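Local coordinates for protein probable intron-encoded endonuclease 1 (Wickerhamomyces canadensis, PDB 6X1J) that cuts DNA as a homing endonuclease of the LAGLIDADG family that takes part in the homing of a mitochondrial 21S rRNA gene intron, at residues 37-42 against 76-81; 43-48 against 117-122; 48-53 against 59-64. All coordinates share one frame; numbering follows the deposited sequence.

In the fold
All three contacts are mostly buried once the bound DNA is counted, but they differ in what buries them. Contacts 1 and 2 use successive parts of helix 34-45. Contact 1 sets the helix against the end of helix 68-77 mainly through apolar side-chain atoms. Contact 2 sets it against the end of helix 113-119, and beyond the helix end it reaches two potassium ions and DNA phosphates. Contact 3 pairs strands 49-51 and 60-65: one sheet face meets helix 34-45, with Leu61 on Leu40 and Ile50 on Ile44, while the other holds Leu60 and carries Tyr49, Lys51 and Gln62 to the DNA. Hydrogen bonds cross between the segments in contact 3 alone.

Contact 1: residues 37-42 against 76-81; sequences EETLIG and RVFDEY
Phe78 meets Leu40 and Thr39 where the end of helix 68-77 lies against helix 34-45. It is the first residue after helix 68-77 to leave helical geometry; its CB points at the other helix, and CG, anti to the carbonyl carbon (chi1 -60°), carries the ring there. From CB outward, contact begins only at the outer ring atoms: CE2 comes within 4.0 Å of Thr39 CG2, and on the other ring side CE1 is 4.1 Å from Leu40 CB. At the far end CZ makes the shortest approach, 3.7 Å to Leu40 CB. Both partners reach the ring obliquely. The neighbouring Val77 lays its CG1 over one ring face, 3.9 Å above the plane and toward the rim. The same methyl continues to Thr39, where it stands 4.0 Å from OG1 and 4.1 Å from CG2. Thr39 presents its methyl to the ring, while its hydroxyl is hydrogen-bonded to Ile35 O one turn earlier in its own helix. Leu40 and Thr39 touch Leu115 of helix 113-119 and Tyr143 of helix 138-148, which places the contact inside the helical layer of the LAGLIDADG fold. Gln36, just before 37-42, supplies polar links to Val77 O and Glu80 OE1. Between 37-42 and 76-81 no hydrogen bond crosses, and Thr39 OG1, the one polar side-chain atom among the touching residues, is satisfied locally, so the contact rests on apolar burial and fit.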
# COMPACT_ATOMS: atom_id res chain seq x y z
N GLU A 37 -9.27 3.25 -5.52
CA GLU A 37 -9.37 1.77 -5.57
C GLU A 37 -7.98 1.28 -5.97
O GLU A 37 -7.49 0.38 -5.29
CB GLU A 37 -10.47 1.33 -6.53
CG GLU A 37 -10.65 -0.18 -6.58
CD GLU A 37 -11.39 -0.68 -7.81
OE1 GLU A 37 -12.39 -0.04 -8.20
OE2 GLU A 37 -10.96 -1.72 -8.40
N GLU A 38 -7.43 1.86 -7.04
CA GLU A 38 -6.15 1.43 -7.67
C GLU A 38 -5.01 1.76 -6.72
O GLU A 38 -4.13 0.91 -6.55
CB GLU A 38 -5.94 2.03 -9.07
CG GLU A 38 -7.00 1.56 -10.06
CD GLU A 38 -6.94 2.19 -11.44
OE1 GLU A 38 -5.89 2.78 -11.80
OE2 GLU A 38 -7.94 2.09 -12.16
N THR A 39 -5.03 2.93 -6.08
CA THR A 39 -4.05 3.25 -5.02
C THR A 39 -4.10 2.12 -3.96
O THR A 39 -3.04 1.60 -3.55
CB THR A 39 -4.34 4.62 -4.39
OG1 THR A 39 -4.24 5.64 -5.40
CG2 THR A 39 -3.38 4.90 -3.28
N LEU A 40 -5.29 1.79 -3.51
CA LEU A 40 -5.49 0.97 -2.30
C LEU A 40 -5.08 -0.47 -2.63
O LEU A 40 -4.59 -1.19 -1.74
CB LEU A 40 -6.97 1.04 -1.89
CG LEU A 40 -7.37 0.12 -0.73
CD1 LEU A 40 -6.43 0.26 0.45
CD2 LEU A 40 -8.78 0.37 -0.27
N ILE A 41 -5.24 -0.88 -3.88
CA ILE A 41 -4.79 -2.26 -4.27
C ILE A 41 -3.27 -2.33 -4.05
O ILE A 41 -2.78 -3.34 -3.51
CB ILE A 41 -5.22 -2.59 -5.71
CG1 ILE A 41 -6.72 -2.88 -5.75
CG2 ILE A 41 -4.38 -3.71 -6.31
CD1 ILE A 41 -7.34 -2.54 -7.07
N GLY A 42 -2.55 -1.30 -4.47
CA GLY A 42 -1.10 -1.22 -4.22
C GLY A 42 -0.79 -1.25 -2.73
O GLY A 42 0.13 -2.00 -2.33
N ARG A 76 -4.33 12.38 2.11
CA ARG A 76 -5.03 13.25 1.12
C ARG A 76 -5.77 12.37 0.10
O ARG A 76 -6.95 12.68 -0.16
CB ARG A 76 -4.13 14.29 0.44
CG ARG A 76 -3.78 15.49 1.32
CD ARG A 76 -2.97 16.64 0.71
NE ARG A 76 -1.75 16.23 0.01
CZ ARG A 76 -0.54 16.00 0.57
NH1 ARG A 76 0.46 15.59 -0.20
NH2 ARG A 76 -0.32 16.15 1.87
N VAL A 77 -5.19 11.25 -0.38
CA VAL A 77 -5.89 10.34 -1.36
C VAL A 77 -7.24 9.84 -0.77
O VAL A 77 -8.25 9.82 -1.47
CB VAL A 77 -5.01 9.15 -1.80
CG1 VAL A 77 -5.78 8.19 -2.69
CG2 VAL A 77 -3.74 9.58 -2.49
N PHE A 78 -7.25 9.41 0.48
CA PHE A 78 -8.45 8.94 1.20
C PHE A 78 -9.00 10.03 2.14
O PHE A 78 -9.43 9.72 3.27
CB PHE A 78 -8.05 7.65 1.93
CG PHE A 78 -7.56 6.57 0.98
CD1 PHE A 78 -8.47 5.83 0.24
CD2 PHE A 78 -6.20 6.33 0.81
CE1 PHE A 78 -8.03 4.83 -0.63
CE2 PHE A 78 -5.77 5.33 -0.06
CZ PHE A 78 -6.69 4.60 -0.79
N ASP A 79 -8.95 11.29 1.73
CA ASP A 79 -9.26 12.47 2.61
C ASP A 79 -10.61 12.30 3.34
O ASP A 79 -10.63 12.28 4.62
CB ASP A 79 -9.21 13.75 1.78
CG ASP A 79 -9.12 14.96 2.68
OD1 ASP A 79 -8.33 14.89 3.68
OD2 ASP A 79 -9.88 15.92 2.43
N GLU A 80 -11.70 12.10 2.58
CA GLU A 80 -13.09 11.90 3.09
C GLU A 80 -13.12 10.98 4.31
O GLU A 80 -14.00 11.16 5.12
CB GLU A 80 -13.98 11.06 2.17
CG GLU A 80 -14.12 11.54 0.75
CD GLU A 80 -13.02 11.14 -0.20
OE1 GLU A 80 -13.24 10.27 -1.05
OE2 GLU A 80 -11.98 11.76 -0.13
N TYR A 81 -12.34 9.90 4.30
CA TYR A 81 -12.55 8.72 5.19
C TYR A 81 -11.73 8.88 6.47
O TYR A 81 -11.86 7.99 7.34
CB TYR A 81 -12.22 7.40 4.47
CG TYR A 81 -13.07 7.11 3.27
CD1 TYR A 81 -14.32 6.51 3.41
CD2 TYR A 81 -12.66 7.45 1.98
CE1 TYR A 81 -15.13 6.25 2.32
CE2 TYR A 81 -13.47 7.23 0.88
CZ TYR A 81 -14.71 6.63 1.05
OH TYR A 81 -15.53 6.39 -0.01

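Contact 2: residues 43-48 against 117-122; sequences NILGDV and YYFMEN. With K (potassium ion), chain E; K (potassium ion), chain D; nucleotides of chain B.
Ile44 and Phe119 form the tight half of this contact, at the C-terminal end of helix 34-45, whose last turn belongs to the LAGLIDADG motif that names the family. Ile44 CG2 lies over one face of the Phe119 ring, 3.6 Å from the centroid and 21° off the normal, a CH-pi contact displaced toward CG. The branching of Ile44 explains the cover: CG2 is anti to the backbone N and sits over the CG side, while CD1, on the other branch, reaches 3.8 Å from Phe119 CD2. Around this pair the packing thins: Leu45 CD2 approaches CE1 of Phe119 obliquely at 4.2 Å, and Met120, its chain bent twice, brings CE to 4.0 Å from Ile44 CG2. With an alanine at Phe119, the methyl branches of Ile44 would probably lose the aromatic face they rest on, leaving a gap between the two helix ends.

From the carbonyls of Leu45 and Gly46 onward the chain faces the hydrated, ion-bearing side. Asp47 grips one potassium ion through both carboxylate oxygens, sharing it with OP1 of DA14 of chain B and waters; Asp147 O also binds it. The second takes Gly46 O at 2.7 Å, a longer ligand in Leu45 O, OP2 of DC15 of chain B and three waters, with Asp148 as a further ligand. One of those waters also donates a hydrogen bond to DC15 O3' of chain B at 3.1 Å.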
# COMPACT_ATOMS: atom_id res chain seq x y z
N ASN A 43 -1.51 -0.46 -1.92
CA ASN A 43 -1.16 -0.26 -0.50
C ASN A 43 -1.39 -1.57 0.27
O ASN A 43 -0.69 -1.78 1.28
CB ASN A 43 -1.93 0.92 0.09
CG ASN A 43 -1.33 2.26 -0.31
OD1 ASN A 43 -2.08 3.15 -0.71
ND2 ASN A 43 -0.01 2.42 -0.22
N ILE A 44 -2.35 -2.39 -0.15
CA ILE A 44 -2.74 -3.66 0.57
C ILE A 44 -1.63 -4.68 0.32
O ILE A 44 -1.20 -5.37 1.28
CB ILE A 44 -4.12 -4.17 0.11
CG1 ILE A 44 -5.20 -3.15 0.46
CG2 ILE A 44 -4.38 -5.55 0.69
CD1 ILE A 44 -6.56 -3.41 -0.17
N LEU A 45 -1.14 -4.71 -0.89
CA LEU A 45 0.06 -5.53 -1.27
C LEU A 45 1.24 -5.02 -0.44
O LEU A 45 1.99 -5.85 0.08
CB LEU A 45 0.28 -5.38 -2.78
CG LEU A 45 -0.73 -6.15 -3.64
CD1 LEU A 45 -0.67 -5.70 -5.09
CD2 LEU A 45 -0.50 -7.68 -3.53
N GLY A 46 1.28 -3.70 -0.19
CA GLY A 46 2.31 -3.02 0.61
C GLY A 46 2.03 -2.93 2.10
O GLY A 46 1.93 -3.98 2.77
N ASP A 47 1.97 -1.70 2.63
CA ASP A 47 2.15 -1.36 4.07
C ASP A 47 0.81 -1.21 4.83
O ASP A 47 0.84 -1.06 6.08
CB ASP A 47 2.97 -0.08 4.14
CG ASP A 47 4.43 -0.30 3.77
OD1 ASP A 47 4.94 -1.42 3.96
OD2 ASP A 47 5.02 0.62 3.21
N VAL A 48 -0.34 -1.25 4.15
CA VAL A 48 -1.62 -0.94 4.82
C VAL A 48 -2.25 -2.21 5.43
O VAL A 48 -2.12 -3.35 4.85
CB VAL A 48 -2.55 -0.21 3.85
CG1 VAL A 48 -3.94 -0.14 4.40
CG2 VAL A 48 -2.04 1.20 3.57
N TYR A 117 -12.77 -7.98 1.42
CA TYR A 117 -13.17 -9.41 1.26
C TYR A 117 -12.31 -10.03 0.16
O TYR A 117 -11.99 -11.22 0.28
CB TYR A 117 -14.68 -9.57 1.04
CG TYR A 117 -15.49 -9.43 2.31
CD1 TYR A 117 -15.30 -10.30 3.39
CD2 TYR A 117 -16.43 -8.42 2.46
CE1 TYR A 117 -16.03 -10.17 4.57
CE2 TYR A 117 -17.17 -8.29 3.63
CZ TYR A 117 -16.96 -9.15 4.69
OH TYR A 117 -17.72 -9.02 5.82
N TYR A 118 -11.85 -9.24 -0.81
CA TYR A 118 -11.06 -9.72 -1.95
C TYR A 118 -9.67 -10.17 -1.48
O TYR A 118 -9.17 -11.22 -1.99
CB TYR A 118 -11.02 -8.64 -3.03
CG TYR A 118 -10.42 -9.13 -4.31
CD1 TYR A 118 -11.17 -9.87 -5.21
CD2 TYR A 118 -9.09 -8.91 -4.60
CE1 TYR A 118 -10.61 -10.38 -6.37
CE2 TYR A 118 -8.51 -9.40 -5.76
CZ TYR A 118 -9.27 -10.14 -6.64
OH TYR A 118 -8.70 -10.62 -7.78
N PHE A 119 -9.08 -9.44 -0.52
CA PHE A 119 -7.69 -9.64 -0.04
C PHE A 119 -7.62 -10.48 1.23
O PHE A 119 -6.62 -11.20 1.42
CB PHE A 119 -6.99 -8.31 0.25
CG PHE A 119 -6.34 -7.76 -0.98
CD1 PHE A 119 -5.14 -8.27 -1.41
CD2 PHE A 119 -6.97 -6.79 -1.75
CE1 PHE A 119 -4.57 -7.81 -2.58
CE2 PHE A 119 -6.39 -6.33 -2.92
CZ PHE A 119 -5.18 -6.83 -3.32
N MET A 120 -8.58 -10.33 2.13
CA MET A 120 -8.44 -10.97 3.47
C MET A 120 -9.31 -12.24 3.55
O MET A 120 -10.49 -12.17 3.22
CB MET A 120 -8.84 -10.01 4.59
CG MET A 120 -8.07 -8.71 4.56
SD MET A 120 -6.29 -8.94 4.93
CE MET A 120 -5.71 -8.05 3.50
N GLU A 121 -8.73 -13.30 4.08
CA GLU A 121 -9.35 -14.63 4.21
C GLU A 121 -8.71 -15.28 5.42
O GLU A 121 -7.52 -15.59 5.34
CB GLU A 121 -9.07 -15.41 2.92
CG GLU A 121 -9.84 -16.72 2.78
CD GLU A 121 -9.51 -17.45 1.48
OE1 GLU A 121 -10.33 -17.34 0.52
OE2 GLU A 121 -8.41 -18.08 1.44
N ASN A 122 -9.45 -15.41 6.52
CA ASN A 122 -8.95 -16.00 7.78
C ASN A 122 -7.92 -15.04 8.40
O ASN A 122 -6.97 -15.52 9.06
CB ASN A 122 -8.35 -17.38 7.51
CG ASN A 122 -8.83 -18.45 8.47
OD1 ASN A 122 -9.23 -18.16 9.60
ND2 ASN A 122 -8.75 -19.69 8.03
K K E . 3.45 -6.16 2.90
K K D . 7.73 -0.54 3.57
P DA B 14 7.78 1.87 6.62
OP1 DA B 14 7.68 1.54 5.17
OP2 DA B 14 8.04 3.34 6.88
O5' DA B 14 6.57 1.36 7.52
C5' DA B 14 5.56 0.42 7.08
C4' DA B 14 6.00 -1.00 7.34
O4' DA B 14 6.51 -1.14 8.70
C3' DA B 14 4.94 -2.08 7.17
O3' DA B 14 5.70 -3.22 6.76
C2' DA B 14 4.50 -2.33 8.61
C1' DA B 14 5.81 -2.17 9.36
N9 DA B 14 5.73 -1.82 10.77
C8 DA B 14 5.70 -0.56 11.32
N7 DA B 14 5.63 -0.56 12.63
C5 DA B 14 5.60 -1.91 12.96
C6 DA B 14 5.53 -2.58 14.19
N6 DA B 14 5.50 -1.96 15.37
N1 DA B 14 5.51 -3.93 14.17
C2 DA B 14 5.54 -4.55 12.99
N3 DA B 14 5.62 -4.03 11.77
C4 DA B 14 5.65 -2.69 11.83
P DC B 15 5.07 -4.49 6.01
OP1 DC B 15 5.90 -5.66 6.38
OP2 DC B 15 4.76 -4.12 4.58
O5' DC B 15 3.77 -4.86 6.80
C5' DC B 15 2.47 -4.33 6.64
C4' DC B 15 1.74 -5.20 7.63
O4' DC B 15 2.26 -4.98 8.97
C3' DC B 15 0.21 -5.26 7.72
O3' DC B 15 0.04 -6.64 7.36
C2' DC B 15 -0.07 -4.66 9.09
C1' DC B 15 1.19 -5.02 9.89
N1 DC B 15 1.52 -4.11 11.00
C2 DC B 15 1.78 -4.63 12.28
O2 DC B 15 1.73 -5.86 12.45
N3 DC B 15 2.05 -3.79 13.30
C4 DC B 15 2.11 -2.47 13.07
N4 DC B 15 2.38 -1.68 14.10
C5 DC B 15 1.88 -1.92 11.78
C6 DC B 15 1.56 -2.76 10.79
O HOH W 1 10.11 0.27 4.28
O HOH W 2 9.46 -2.07 5.93
O HOH W 3 1.39 -7.09 4.66
O HOH W 4 6.23 -6.90 3.59
O HOH W 5 4.61 -8.88 1.71

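Contact 3: residues 48-53 against 59-64; sequences VYIKKL and FLLQFE. With nucleotides of chain B.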
# COMPACT_ATOMS: atom_id res chain seq x y z
N VAL A 48 -0.34 -1.25 4.15
CA VAL A 48 -1.62 -0.94 4.82
C VAL A 48 -2.25 -2.21 5.43
O VAL A 48 -2.12 -3.35 4.85
CB VAL A 48 -2.55 -0.21 3.85
CG1 VAL A 48 -3.94 -0.14 4.40
CG2 VAL A 48 -2.04 1.20 3.57
N TYR A 49 -2.82 -2.03 6.60
CA TYR A 49 -3.70 -2.98 7.34
C TYR A 49 -5.14 -2.68 6.92
O TYR A 49 -5.62 -1.54 7.19
CB TYR A 49 -3.45 -2.81 8.84
CG TYR A 49 -4.20 -3.73 9.76
CD1 TYR A 49 -4.95 -4.80 9.31
CD2 TYR A 49 -4.11 -3.54 11.13
CE1 TYR A 49 -5.59 -5.66 10.20
CE2 TYR A 49 -4.74 -4.38 12.02
CZ TYR A 49 -5.48 -5.45 11.56
OH TYR A 49 -6.11 -6.27 12.46
N ILE A 50 -5.73 -3.59 6.15
CA ILE A 50 -7.18 -3.51 5.82
C ILE A 50 -7.91 -4.49 6.75
O ILE A 50 -7.76 -5.76 6.60
CB ILE A 50 -7.50 -3.65 4.33
CG1 ILE A 50 -9.00 -3.50 4.07
CG2 ILE A 50 -6.91 -4.93 3.74
CD1 ILE A 50 -9.32 -3.10 2.64
N LYS A 51 -8.59 -3.87 7.72
CA LYS A 51 -8.95 -4.45 9.04
C LYS A 51 -10.47 -4.59 9.16
O LYS A 51 -11.19 -3.58 9.01
CB LYS A 51 -8.39 -3.55 10.15
CG LYS A 51 -8.66 -3.99 11.58
CD LYS A 51 -8.35 -2.86 12.54
CE LYS A 51 -8.67 -3.15 13.98
NZ LYS A 51 -7.67 -4.06 14.58
N LYS A 52 -10.94 -5.82 9.38
CA LYS A 52 -12.31 -6.10 9.89
C LYS A 52 -12.27 -7.33 10.81
O LYS A 52 -12.14 -8.45 10.30
CB LYS A 52 -13.31 -6.30 8.75
CG LYS A 52 -14.72 -6.57 9.24
CD LYS A 52 -15.73 -6.86 8.13
CE LYS A 52 -16.88 -7.77 8.54
NZ LYS A 52 -17.18 -7.69 9.99
N LEU A 53 -12.30 -7.09 12.13
CA LEU A 53 -12.51 -8.11 13.19
C LEU A 53 -14.02 -8.30 13.39
O LEU A 53 -14.84 -7.65 12.68
CB LEU A 53 -11.82 -7.62 14.47
CG LEU A 53 -10.33 -7.93 14.61
CD1 LEU A 53 -9.64 -8.12 13.26
CD2 LEU A 53 -9.63 -6.84 15.40
N PHE A 59 -14.99 -2.76 6.89
CA PHE A 59 -13.51 -2.60 6.85
C PHE A 59 -13.17 -1.14 7.12
O PHE A 59 -13.97 -0.25 6.79
CB PHE A 59 -12.90 -3.04 5.53
CG PHE A 59 -12.79 -4.53 5.40
CD1 PHE A 59 -13.88 -5.29 5.00
CD2 PHE A 59 -11.62 -5.17 5.74
CE1 PHE A 59 -13.76 -6.66 4.90
CE2 PHE A 59 -11.50 -6.54 5.63
CZ PHE A 59 -12.57 -7.29 5.21
N LEU A 60 -12.02 -0.95 7.75
CA LEU A 60 -11.29 0.34 7.79
C LEU A 60 -9.84 0.05 7.42
O LEU A 60 -9.46 -1.16 7.29
CB LEU A 60 -11.38 0.95 9.20
CG LEU A 60 -10.58 0.26 10.31
CD1 LEU A 60 -9.87 1.28 11.19
CD2 LEU A 60 -11.47 -0.61 11.17
N LEU A 61 -9.06 1.12 7.30
CA LEU A 61 -7.61 1.13 7.06
C LEU A 61 -6.90 1.73 8.27
O LEU A 61 -7.29 2.85 8.70
CB LEU A 61 -7.33 1.96 5.80
CG LEU A 61 -8.20 1.64 4.60
CD1 LEU A 61 -7.88 2.57 3.42
CD2 LEU A 61 -8.05 0.18 4.18
N GLN A 62 -5.89 1.04 8.79
CA GLN A 62 -4.88 1.62 9.71
C GLN A 62 -3.57 1.81 8.94
O GLN A 62 -3.09 0.79 8.34
CB GLN A 62 -4.65 0.77 10.95
CG GLN A 62 -5.93 0.51 11.72
CD GLN A 62 -5.71 -0.13 13.07
OE1 GLN A 62 -6.65 -0.40 13.78
NE2 GLN A 62 -4.46 -0.38 13.43
N PHE A 63 -3.06 3.05 8.96
CA PHE A 63 -1.84 3.52 8.27
C PHE A 63 -0.70 3.68 9.29
O PHE A 63 -0.96 4.22 10.40
CB PHE A 63 -2.09 4.86 7.59
CG PHE A 63 -3.24 4.91 6.62
CD1 PHE A 63 -3.15 4.34 5.37
CD2 PHE A 63 -4.41 5.61 6.92
CE1 PHE A 63 -4.19 4.43 4.46
CE2 PHE A 63 -5.45 5.70 6.01
CZ PHE A 63 -5.34 5.12 4.77
N GLU A 64 0.51 3.21 8.97
CA GLU A 64 1.72 3.47 9.79
C GLU A 64 2.92 3.52 8.86
O GLU A 64 3.19 2.49 8.22
CB GLU A 64 1.88 2.44 10.91
CG GLU A 64 3.05 2.75 11.82
CD GLU A 64 2.98 2.10 13.19
OE1 GLU A 64 2.14 1.19 13.34
OE2 GLU A 64 3.74 2.50 14.10
P DG B 17 -5.17 -9.76 12.62
OP1 DG B 17 -5.24 -11.20 12.28
OP2 DG B 17 -6.10 -8.80 12.01
O5' DG B 17 -5.33 -9.57 14.19
C5' DG B 17 -4.42 -10.12 15.17
C4' DG B 17 -4.66 -9.46 16.51
O4' DG B 17 -4.14 -8.10 16.58
C3' DG B 17 -6.14 -9.37 16.90
O3' DG B 17 -6.35 -9.76 18.27
C2' DG B 17 -6.46 -7.90 16.75
C1' DG B 17 -5.15 -7.28 17.17
N9 DG B 17 -4.97 -5.90 16.74
C8 DG B 17 -5.26 -5.40 15.49
N7 DG B 17 -5.06 -4.11 15.40
C5 DG B 17 -4.64 -3.74 16.67
C6 DG B 17 -4.28 -2.46 17.17
O6 DG B 17 -4.26 -1.38 16.58
N1 DG B 17 -3.92 -2.53 18.52
C2 DG B 17 -3.90 -3.67 19.27
N2 DG B 17 -3.51 -3.52 20.56
N3 DG B 17 -4.22 -4.87 18.81
C4 DG B 17 -4.59 -4.83 17.51
P DA B 16 -1.26 -7.41 7.59
OP1 DA B 16 -1.20 -8.66 6.81
OP2 DA B 16 -2.36 -6.47 7.34
O5' DA B 16 -1.14 -7.79 9.14
C5' DA B 16 -2.25 -7.45 9.99
C4' DA B 16 -2.02 -7.86 11.43
O4' DA B 16 -1.20 -6.87 12.09
C3' DA B 16 -3.34 -7.91 12.20
O3' DA B 16 -3.68 -9.29 12.32
C2' DA B 16 -3.03 -7.24 13.53
C1' DA B 16 -1.64 -6.65 13.41
N9 DA B 16 -1.47 -5.23 13.70
C8 DA B 16 -1.51 -4.13 12.87
N7 DA B 16 -1.26 -3.00 13.48
C5 DA B 16 -1.06 -3.37 14.80
C6 DA B 16 -0.74 -2.64 15.96
N6 DA B 16 -0.56 -1.31 15.98
N1 DA B 16 -0.58 -3.32 17.11
C2 DA B 16 -0.74 -4.65 17.09
N3 DA B 16 -1.01 -5.45 16.07
C4 DA B 16 -1.17 -4.74 14.94
P DG B 18 -7.86 -10.09 18.86
OP1 DG B 18 -7.73 -11.39 19.57
OP2 DG B 18 -8.89 -9.93 17.78
O5' DG B 18 -8.01 -8.96 19.97
C5' DG B 18 -6.93 -8.77 20.91
C4' DG B 18 -7.05 -7.42 21.58
O4' DG B 18 -6.65 -6.34 20.68
C3' DG B 18 -8.46 -7.07 22.07
O3' DG B 18 -8.34 -6.34 23.29
C2' DG B 18 -8.94 -6.06 21.05
C1' DG B 18 -7.63 -5.33 20.78
N9 DG B 18 -7.63 -4.48 19.60
C8 DG B 18 -8.16 -4.74 18.36
N7 DG B 18 -8.15 -3.69 17.58
C5 DG B 18 -7.62 -2.68 18.37
C6 DG B 18 -7.40 -1.30 18.09
O6 DG B 18 -7.59 -0.68 17.03
N1 DG B 18 -6.92 -0.63 19.20
C2 DG B 18 -6.65 -1.20 20.41
N2 DG B 18 -6.15 -0.39 21.35
N3 DG B 18 -6.84 -2.47 20.68
C4 DG B 18 -7.33 -3.15 19.63
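Ile50 and Leu61 lie side by side on the sheet face turned to helix 34-45, pointing the same way, with Ile50 CG1 3.8 Å from Leu61 CD2. The same CG1 stands 3.5 Å from CD2 of Phe59, which it meets obliquely. Just before the strand, Val48 CG1 touches Leu61 CD2, and its CG2 lies 3.8 Å from Phe63 CD1. At the other end Lys52 CB sits squarely over the centre of the Phe59 ring, a CH-pi contact only 7° off the normal, while its NZ is hydrogen-bonded to Asn56 O.

The two strands form an antiparallel beta hairpin, part of the DNA-binding sheet of the LAGLIDADG fold. Tyr49 with Gln62 and Lys51 with Leu60 are hydrogen-bonded pairs, and Ile50 with Leu61 is the non-hydrogen-bonded pair between them. The bond from Lys51 N to Leu60 O is short and almost straight (2.9 Å, 178°), whereas that from Tyr49 N to Gln62 O is weak.

The face turned to the DNA carries Tyr49, Lys51 and Gln62, along with Leu60. The Tyr49 ring is sandwiched: C5' of DA16 of chain B lies over one face, Lys51 CB over the other, both toward the rim. Its OH donates to OP2 of DG17 of chain B at 2.6 Å. Lys51 runs extended to CE, its CD passing 3.2 Å from Gln62 OE1, and then bends at chi4 (75°), from where NZ donates to N7 of DG18 of chain B and, weakly, to Tyr49 OH; NZ also lies close to N7 of DG17 of chain B. Gln62, extended beyond CG, brings NE2 to O6 of DG17 of chain B in a weak bond of 3.3 Å.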